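Malic enzyme (PDB 3NV9) probably catalyses the oxidative decarboxylation of malate to pyruvate and carbon dioxide, with NADP as the likely electron acceptor, and works as a dimer. Local coordinates at residues D98-L103 against D169-N174; G163-E168 against C186-W191; D194-A199 against N231-R236. All blocks are in the same frame, centred on the assembly; numbering follows the deposited sequence.

Contact 1: residues D98-L103 against D169-N174; sequences DSTRVL and DISQPN. With GOL (glycerol), chain L.
The D98 carboxylate crosses the I170 side chain at about a right angle, its OD2 4.0 Å from I170 CG2. Its other oxygen, D98 OD1, accepts a hydrogen from a water at 2.7 Å and a second one from S139 OG. The same water accepts from N174 ND2 and is hydrogen-bonded to S171 OG, joining the first turn of helix 174-185 to the loop that starts at D98. At T100 the backbone takes over. T100 N donates to D169 O over 3.3 Å, almost in line with the carbonyl bond, whereas R101 N reaches the same oxygen at 2.9 Å from well above the carbonyl plane, so two consecutive amides grip one acceptor. Both segments are loops leaving the C-terminal ends of adjacent parallel strands, 92-97 and 164-167, of the parallel sheet of an alpha/beta fold, the end at which such folds usually place their binding sites. With CG anti to the backbone N (chi1 -153°) and bends at chi2 and chi3, the R101 chain lays one face of its guanidinium over S171 CB, which is 3.7 Å from R101 NH2. At the guanidinium edge, R101 NE makes a weak 3.3 Å hydrogen bond to glycerol O2, an atom that also receives a weak bond from Q172 N. V102 CB then rests against D169 OD2 at 3.3 Å, while D169 OD1 is hydrogen-bonded to another glycerol.

Contact 2: residues G163-E168 against C186-W191; sequences GAINLE and CDIPVW
I165 and V190 pair as neighbours in a parallel sheet, the touching parts of their strands running about 25° apart. I165 bonds to the residues flanking V190: I165 N donates to P189 O at 2.9 Å, and I165 O receives a weak bond from W191 N at 3.3 Å. One step on, L167 N donates to W191 O at 3.0 Å, within the carbonyl plane. This is the strand pairing of a beta-alpha-beta unit in which helix 174-185 carries the chain from strand 164-167 to strand 190-192, an outermost strand of the sheet; on its other side strand 164-167 pairs with strand 92-97. On the face bearing I165 and V190 the contacts across the pair are aliphatic. These two side chains lie alongside one another, pointing the same way, with I165 CB 3.9 Å from V190 CG2. The I188 chain, whose CG1 sits between the backbone N and carbonyl carbon (chi1 60°), reaches over to put CD1 3.8 Å from I165 CG1. V190 CG1 meets L167 CD1 at 3.7 Å. Before the first bridge, P189 CG touches A164 CB at 3.7 Å. On the reverse face N166 and W191 run side by side, amide and indole planes 49° apart; helix 363-372 covers this face, W191 touching F363, I366 and L367, and N166 touching L367. The indole turns an edge back to the backbone, its CD1 lying 3.5 Å from I165 O, nearly in the ring plane.

Contact 3: residues D194-A199 against N231-R236; sequences DQQGTA and NTTCLR
A199 and C234 form the tight end of this helix pair, their CA atoms only 4.1 Å apart. The A199 methyl group is set directly on the neighbouring backbone, with A199 CB 3.4 Å from T233 O, and C234 SG, held anti to its carbonyl carbon (chi1 -72°), lies across A199 at 3.6 Å from A199 CA. The small side chains let the two axes approach to 7.8 Å, crossing at -53°. T233 extends the close packing toward Q195: its CG2 sits 3.4 Å from Q195 O, in the wider pi-type turn at 194-197. Helix 229-240, which carries T233 and C234, follows strand 222-225 of the Rossmann domain, and its N-terminal end is where folds of this kind generally receive the dinucleotide pyrophosphate; helix 193-213, which follows strand 190-192, packs against it. Beyond T233 the packing loosens and two waters carry most of the link; no hydrogen bond joins the two segments directly. One water donates to Q195 OE1 at 2.7 Å and to T233 OG1 at 2.6 Å, and accepts from R236 NH1; T233 OG1 is also hydrogen-bonded to S229 O within its own helix. A second water donates to Q195 OE1 and accepts from R236 NH2 at 2.9 Å. Both waters lie in the plane of the guanidinium, at its edge, while R236 NE forms a salt bridge with D380.

Overall arrangement
Contacts 1 and 2 come first along the chain and belong to the four-stranded parallel sheet and its loops; contact 3 follows and includes a helix of the Rossmann fold. Contacts 1 and 2 interleave in sequence, 163-168 running straight into 169-174, and share strand 164-167: contact 2 pairs it with strand 190-192, while contact 1 holds the loop beyond its C-terminal end. Their centres are about 16 Å apart. Contact 3 lies about 14 Å and 17 Å from contacts 1 and 2. Helix 193-213 follows strand 190-192 at once; D194 accepts a probable hydrogen bond from D169 N, and W191 packs on Q196 and G197, so the sheet of contact 2 and the helix pair of contact 3 are in direct contact.

Contact 1: residues D98-L103 against D169-N174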
loop_
_atom_site.group_PDB
_atom_site.type_symbol
_atom_site.label_atom_id
_atom_site.label_comp_id
_atom_site.label_asym_id
_atom_site.label_seq_id
_atom_site.Cartn_x
_atom_site.Cartn_y
_atom_site.Cartn_z
ATOM N N ASP A 98 -13.986 -4.335 4.546
ATOM C CA ASP A 98 -14.003 -5.549 5.332
ATOM C C ASP A 98 -14.570 -6.716 4.545
ATOM O O ASP A 98 -14.768 -7.817 5.079
ATOM C CB ASP A 98 -14.674 -5.324 6.721
ATOM C CG ASP A 98 -16.198 -5.084 6.663
ATOM O OD1 ASP A 98 -16.765 -4.993 7.786
ATOM O OD2 ASP A 98 -16.841 -5.024 5.586
ATOM N N SER A 99 -14.786 -6.435 3.252
ATOM C CA SER A 99 -15.264 -7.346 2.209
ATOM C C SER A 99 -16.607 -7.981 2.516
ATOM O O SER A 99 -16.866 -9.114 2.174
ATOM C CB SER A 99 -14.226 -8.413 1.865
ATOM O OG SER A 99 -12.999 -7.806 1.681
ATOM N N THR A 100 -17.461 -7.178 3.091
ATOM C CA THR A 100 -18.714 -7.595 3.636
ATOM C C THR A 100 -19.870 -7.267 2.638
ATOM O O THR A 100 -20.869 -7.943 2.629
ATOM C CB THR A 100 -18.782 -6.893 5.024
ATOM O OG1 THR A 100 -18.967 -7.825 6.077
ATOM C CG2 THR A 100 -19.635 -5.736 5.093
ATOM N N ARG A 101 -19.705 -6.259 1.765
ATOM C CA ARG A 101 -20.681 -6.000 0.687
ATOM C C ARG A 101 -19.964 -5.845 -0.677
ATOM O O ARG A 101 -19.920 -4.779 -1.290
ATOM C CB ARG A 101 -21.541 -4.763 1.049
ATOM C CG ARG A 101 -22.951 -4.723 0.425
ATOM C CD ARG A 101 -23.710 -6.036 0.701
ATOM N NE ARG A 101 -24.451 -6.031 1.979
ATOM C CZ ARG A 101 -24.660 -7.087 2.789
ATOM N NH1 ARG A 101 -24.159 -8.301 2.525
ATOM N NH2 ARG A 101 -25.385 -6.916 3.898
ATOM N N VAL A 102 -19.342 -6.899 -1.154
ATOM C CA VAL A 102 -18.572 -6.677 -2.365
ATOM C C VAL A 102 -19.328 -7.030 -3.612
ATOM O O VAL A 102 -19.548 -8.222 -3.924
ATOM C CB VAL A 102 -17.022 -7.025 -2.265
ATOM C CG1 VAL A 102 -16.606 -7.536 -0.880
ATOM C CG2 VAL A 102 -16.522 -7.817 -3.408
ATOM N N LEU A 103 -19.733 -5.956 -4.306
ATOM C CA LEU A 103 -20.781 -5.988 -5.317
ATOM C C LEU A 103 -21.962 -6.835 -4.844
ATOM O O LEU A 103 -22.247 -6.856 -3.673
ATOM C CB LEU A 103 -20.255 -6.488 -6.634
ATOM C CG LEU A 103 -18.894 -5.949 -7.066
ATOM C CD1 LEU A 103 -18.437 -6.749 -8.297
ATOM C CD2 LEU A 103 -18.993 -4.439 -7.389
ATOM N N ASP A 169 -17.572 -1.055 0.226
ATOM C CA ASP A 169 -18.138 -2.411 0.264
ATOM C C ASP A 169 -18.220 -2.952 1.722
ATOM O O ASP A 169 -17.776 -4.067 2.047
ATOM C CB ASP A 169 -17.323 -3.334 -0.655
ATOM C CG ASP A 169 -17.487 -3.008 -2.147
ATOM O OD1 ASP A 169 -18.103 -1.985 -2.487
ATOM O OD2 ASP A 169 -16.983 -3.775 -3.011
ATOM N N ILE A 170 -18.751 -2.094 2.582
ATOM C CA ILE A 170 -19.046 -2.373 3.970
ATOM C C ILE A 170 -20.580 -2.374 4.096
ATOM O O ILE A 170 -21.276 -1.442 3.644
ATOM C CB ILE A 170 -18.417 -1.300 4.898
ATOM C CG1 ILE A 170 -16.923 -1.166 4.577
ATOM C CG2 ILE A 170 -18.698 -1.592 6.369
ATOM C CD1 ILE A 170 -16.104 -0.290 5.530
ATOM N N SER A 171 -21.093 -3.438 4.701
ATOM C CA SER A 171 -22.530 -3.621 4.899
ATOM C C SER A 171 -23.166 -2.517 5.752
ATOM O O SER A 171 -22.511 -1.931 6.614
ATOM C CB SER A 171 -22.741 -4.950 5.602
ATOM O OG SER A 171 -22.218 -4.841 6.921
ATOM N N GLN A 172 -24.423 -2.209 5.471
ATOM C CA GLN A 172 -25.181 -1.269 6.291
ATOM C C GLN A 172 -25.855 -2.092 7.390
ATOM O O GLN A 172 -26.256 -3.228 7.133
ATOM C CB GLN A 172 -26.249 -0.547 5.468
ATOM C CG GLN A 172 -27.393 -1.465 5.020
ATOM C CD GLN A 172 -28.699 -0.739 4.766
ATOM O OE1 GLN A 172 -28.935 0.358 5.272
ATOM N NE2 GLN A 172 -29.557 -1.359 3.982
ATOM N N PRO A 173 -26.052 -1.511 8.580
ATOM C CA PRO A 173 -25.800 -0.142 8.944
ATOM C C PRO A 173 -24.388 0.096 9.460
ATOM O O PRO A 173 -24.065 1.232 9.838
ATOM C CB PRO A 173 -26.824 0.102 10.049
ATOM C CG PRO A 173 -26.915 -1.271 10.745
ATOM C CD PRO A 173 -26.846 -2.224 9.610
ATOM N N ASN A 174 -23.544 -0.928 9.477
ATOM C CA ASN A 174 -22.154 -0.704 9.873
ATOM C C ASN A 174 -21.493 0.471 9.084
ATOM O O ASN A 174 -20.878 1.374 9.680
ATOM C CB ASN A 174 -21.310 -1.996 9.703
ATOM C CG ASN A 174 -21.382 -2.946 10.903
ATOM O OD1 ASN A 174 -22.034 -2.666 11.913
ATOM N ND2 ASN A 174 -20.693 -4.085 10.790
HETATM C C1 GOL L . -24.919 -0.672 1.983
HETATM O O1 GOL L . -23.607 -1.169 2.165
HETATM C C2 GOL L . -26.052 -1.658 2.067
HETATM O O2 GOL L . -25.686 -2.955 2.448
HETATM C C3 GOL L . -26.591 -1.905 0.733
HETATM O O3 GOL L . -27.600 -2.787 1.112
HETATM O O HOH W 1 -19.384 -4.568 8.153
#

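Contact 2: residues G163-E168 against C186-W191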
loop_
_atom_site.group_PDB
_atom_site.type_symbol
_atom_site.label_atom_id
_atom_site.label_comp_id
_atom_site.label_asym_id
_atom_site.label_seq_id
_atom_site.Cartn_x
_atom_site.Cartn_y
_atom_site.Cartn_z
ATOM N N GLY A 163 -3.346 10.040 2.917
ATOM C CA GLY A 163 -3.776 11.390 2.631
ATOM C C GLY A 163 -5.263 11.396 2.554
ATOM O O GLY A 163 -5.863 12.459 2.681
ATOM N N ALA A 164 -5.871 10.225 2.284
ATOM C CA ALA A 164 -7.304 10.048 2.477
ATOM C C ALA A 164 -7.677 8.590 2.668
ATOM O O ALA A 164 -6.875 7.701 2.365
ATOM C CB ALA A 164 -8.075 10.607 1.302
ATOM N N ILE A 165 -8.910 8.342 3.123
ATOM C CA ILE A 165 -9.385 6.998 3.199
ATOM C C ILE A 165 -10.610 6.811 2.343
ATOM O O ILE A 165 -11.556 7.592 2.420
ATOM C CB ILE A 165 -9.799 6.542 4.652
ATOM C CG1 ILE A 165 -8.629 6.605 5.618
ATOM C CG2 ILE A 165 -10.515 5.167 4.580
ATOM C CD1 ILE A 165 -7.490 5.767 5.234
ATOM N N ASN A 166 -10.593 5.737 1.556
ATOM C CA ASN A 166 -11.682 5.455 0.655
ATOM C C ASN A 166 -12.337 4.153 1.081
ATOM O O ASN A 166 -11.942 3.059 0.645
ATOM C CB ASN A 166 -11.118 5.445 -0.787
ATOM C CG ASN A 166 -12.114 4.948 -1.815
ATOM O OD1 ASN A 166 -12.075 3.759 -2.175
ATOM N ND2 ASN A 166 -12.995 5.836 -2.311
ATOM N N LEU A 167 -13.329 4.266 1.958
ATOM C CA LEU A 167 -14.103 3.089 2.415
ATOM C C LEU A 167 -14.867 2.494 1.243
ATOM O O LEU A 167 -15.450 3.219 0.446
ATOM C CB LEU A 167 -15.095 3.463 3.545
ATOM C CG LEU A 167 -14.539 4.208 4.790
ATOM C CD1 LEU A 167 -15.637 4.911 5.571
ATOM C CD2 LEU A 167 -13.759 3.231 5.715
ATOM N N GLU A 168 -14.869 1.174 1.141
ATOM C CA GLU A 168 -15.663 0.486 0.137
ATOM C C GLU A 168 -16.371 -0.751 0.740
ATOM O O GLU A 168 -15.775 -1.444 1.581
ATOM C CB GLU A 168 -14.720 -0.033 -0.970
ATOM C CG GLU A 168 -13.966 1.019 -1.797
ATOM C CD GLU A 168 -14.836 1.652 -2.866
ATOM O OE1 GLU A 168 -14.297 2.531 -3.566
ATOM O OE2 GLU A 168 -16.046 1.269 -3.016
ATOM N N CYS A 186 -10.782 11.626 12.155
ATOM C CA CYS A 186 -9.481 11.481 11.503
ATOM C C CYS A 186 -9.028 12.836 11.005
ATOM O O CYS A 186 -9.842 13.690 10.768
ATOM C CB CYS A 186 -9.547 10.433 10.381
ATOM S SG CYS A 186 -9.888 8.735 11.010
ATOM N N ASP A 187 -7.725 13.023 10.884
ATOM C CA ASP A 187 -7.111 14.283 10.478
ATOM C C ASP A 187 -6.904 14.381 8.939
ATOM O O ASP A 187 -6.365 15.371 8.424
ATOM C CB ASP A 187 -5.806 14.513 11.263
ATOM C CG ASP A 187 -6.063 14.997 12.749
ATOM O OD1 ASP A 187 -7.157 15.569 13.077
ATOM O OD2 ASP A 187 -5.163 14.802 13.610
ATOM N N ILE A 188 -7.346 13.333 8.249
ATOM C CA ILE A 188 -7.507 13.234 6.800
ATOM C C ILE A 188 -8.999 13.007 6.463
ATOM O O ILE A 188 -9.784 12.611 7.317
ATOM C CB ILE A 188 -6.652 12.105 6.156
ATOM C CG1 ILE A 188 -7.036 10.733 6.729
ATOM C CG2 ILE A 188 -5.181 12.410 6.335
ATOM C CD1 ILE A 188 -6.244 9.542 6.171
ATOM N N PRO A 189 -9.402 13.325 5.227
ATOM C CA PRO A 189 -10.741 13.027 4.751
ATOM C C PRO A 189 -11.047 11.522 4.643
ATOM O O PRO A 189 -10.254 10.761 4.057
ATOM C CB PRO A 189 -10.758 13.640 3.328
ATOM C CG PRO A 189 -9.356 13.642 2.918
ATOM C CD PRO A 189 -8.604 14.005 4.199
ATOM N N VAL A 190 -12.214 11.144 5.189
ATOM C CA VAL A 190 -12.753 9.802 5.115
ATOM C C VAL A 190 -14.142 9.840 4.501
ATOM O O VAL A 190 -14.993 10.639 4.907
ATOM C CB VAL A 190 -12.840 9.137 6.538
ATOM C CG1 VAL A 190 -13.433 7.697 6.476
ATOM C CG2 VAL A 190 -11.479 9.111 7.121
ATOM N N TRP A 191 -14.375 8.979 3.528
ATOM C CA TRP A 191 -15.664 8.958 2.861
ATOM C C TRP A 191 -15.925 7.509 2.485
ATOM O O TRP A 191 -15.045 6.679 2.613
ATOM C CB TRP A 191 -15.671 9.927 1.662
ATOM C CG TRP A 191 -15.186 9.365 0.378
ATOM C CD1 TRP A 191 -14.086 8.580 0.194
ATOM C CD2 TRP A 191 -15.769 9.561 -0.937
ATOM N NE1 TRP A 191 -13.952 8.268 -1.153
ATOM C CE2 TRP A 191 -14.985 8.841 -1.854
ATOM C CE3 TRP A 191 -16.890 10.265 -1.418
ATOM C CZ2 TRP A 191 -15.279 8.813 -3.230
ATOM C CZ3 TRP A 191 -17.175 10.246 -2.791
ATOM C CH2 TRP A 191 -16.378 9.525 -3.667
#

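Contact 3: residues D194-A199 against N231-R236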
loop_
_atom_site.group_PDB
_atom_site.type_symbol
_atom_site.label_atom_id
_atom_site.label_comp_id
_atom_site.label_asym_id
_atom_site.label_seq_id
_atom_site.Cartn_x
_atom_site.Cartn_y
_atom_site.Cartn_z
ATOM N N ASP A 194 -19.273 3.918 -1.927
ATOM C CA ASP A 194 -20.672 3.490 -2.182
ATOM C C ASP A 194 -21.753 4.483 -1.739
ATOM O O ASP A 194 -22.879 4.384 -2.202
ATOM C CB ASP A 194 -20.950 2.170 -1.500
ATOM C CG ASP A 194 -20.022 1.135 -1.939
ATOM O OD1 ASP A 194 -20.282 0.518 -2.999
ATOM O OD2 ASP A 194 -19.018 0.949 -1.229
ATOM N N GLN A 195 -21.411 5.409 -0.849
ATOM C CA GLN A 195 -22.364 6.437 -0.433
ATOM C C GLN A 195 -22.254 7.633 -1.387
ATOM O O GLN A 195 -22.891 7.603 -2.412
ATOM C CB GLN A 195 -22.199 6.813 1.042
ATOM C CG GLN A 195 -22.863 5.807 2.025
ATOM C CD GLN A 195 -22.520 6.121 3.461
ATOM O OE1 GLN A 195 -22.878 7.163 3.996
ATOM N NE2 GLN A 195 -21.744 5.261 4.068
ATOM N N GLN A 196 -21.430 8.640 -1.100
ATOM C CA GLN A 196 -21.413 9.833 -1.979
ATOM C C GLN A 196 -20.848 9.568 -3.439
ATOM O O GLN A 196 -21.283 10.161 -4.418
ATOM C CB GLN A 196 -20.620 10.961 -1.313
ATOM C CG GLN A 196 -21.117 11.430 0.045
ATOM C CD GLN A 196 -20.034 12.208 0.782
ATOM O OE1 GLN A 196 -18.912 11.708 0.935
ATOM N NE2 GLN A 196 -20.355 13.453 1.216
ATOM N N GLY A 197 -19.898 8.641 -3.550
ATOM C CA GLY A 197 -19.332 8.278 -4.837
ATOM C C GLY A 197 -20.376 7.834 -5.825
ATOM O O GLY A 197 -20.518 8.445 -6.893
ATOM N N THR A 198 -21.114 6.784 -5.469
ATOM C CA THR A 198 -22.233 6.287 -6.284
ATOM C C THR A 198 -23.310 7.335 -6.526
ATOM O O THR A 198 -23.847 7.430 -7.585
ATOM C CB THR A 198 -22.871 5.023 -5.634
ATOM O OG1 THR A 198 -21.892 3.978 -5.573
ATOM C CG2 THR A 198 -24.130 4.538 -6.421
ATOM N N ALA A 199 -23.691 8.074 -5.503
ATOM C CA ALA A 199 -24.713 9.089 -5.629
ATOM C C ALA A 199 -24.171 10.209 -6.505
ATOM O O ALA A 199 -24.891 10.719 -7.330
ATOM C CB ALA A 199 -25.102 9.603 -4.282
ATOM N N ASN A 231 -28.359 3.702 -2.572
ATOM C CA ASN A 231 -29.638 4.280 -2.921
ATOM C C ASN A 231 -30.078 5.449 -2.031
ATOM O O ASN A 231 -30.614 6.471 -2.523
ATOM C CB ASN A 231 -30.706 3.200 -2.994
ATOM C CG ASN A 231 -31.238 3.020 -4.393
ATOM O OD1 ASN A 231 -30.621 3.463 -5.359
ATOM N ND2 ASN A 231 -32.415 2.413 -4.513
ATOM N N THR A 232 -29.851 5.269 -0.737
ATOM C CA THR A 232 -30.102 6.247 0.307
ATOM C C THR A 232 -29.369 7.550 -0.020
ATOM O O THR A 232 -29.949 8.648 0.075
ATOM C CB THR A 232 -29.617 5.657 1.687
ATOM O OG1 THR A 232 -30.678 4.945 2.308
ATOM C CG2 THR A 232 -29.169 6.685 2.645
ATOM N N THR A 233 -28.092 7.437 -0.392
ATOM C CA THR A 233 -27.271 8.611 -0.667
ATOM C C THR A 233 -27.662 9.219 -2.003
ATOM O O THR A 233 -27.603 10.436 -2.141
ATOM C CB THR A 233 -25.785 8.309 -0.608
ATOM O OG1 THR A 233 -25.514 7.481 0.533
ATOM C CG2 THR A 233 -24.968 9.598 -0.517
ATOM N N CYS A 234 -28.094 8.363 -2.941
ATOM C CA CYS A 234 -28.573 8.794 -4.268
ATOM C C CYS A 234 -29.785 9.684 -4.112
ATOM O O CYS A 234 -29.849 10.739 -4.719
ATOM C CB CYS A 234 -28.896 7.636 -5.193
ATOM S SG CYS A 234 -27.415 6.792 -5.791
ATOM N N LEU A 235 -30.723 9.256 -3.271
ATOM C CA LEU A 235 -31.927 10.007 -2.968
ATOM C C LEU A 235 -31.568 11.332 -2.335
ATOM O O LEU A 235 -32.049 12.367 -2.772
ATOM C CB LEU A 235 -32.836 9.200 -2.032
ATOM C CG LEU A 235 -34.266 9.697 -1.842
ATOM C CD1 LEU A 235 -35.106 8.479 -1.482
ATOM C CD2 LEU A 235 -34.273 10.772 -0.714
ATOM N N ARG A 236 -30.707 11.308 -1.330
ATOM C CA ARG A 236 -30.328 12.522 -0.660
ATOM C C ARG A 236 -29.639 13.556 -1.571
ATOM O O ARG A 236 -29.920 14.784 -1.466
ATOM C CB ARG A 236 -29.429 12.222 0.512
ATOM C CG ARG A 236 -28.992 13.521 1.214
ATOM C CD ARG A 236 -28.143 13.268 2.424
ATOM N NE ARG A 236 -26.744 12.981 2.119
ATOM C CZ ARG A 236 -26.107 11.840 2.387
ATOM N NH1 ARG A 236 -26.755 10.800 2.908
ATOM N NH2 ARG A 236 -24.809 11.723 2.112
HETATM O O HOH W 2 -22.513 10.081 2.915
HETATM O O HOH W 3 -25.324 7.973 3.105
#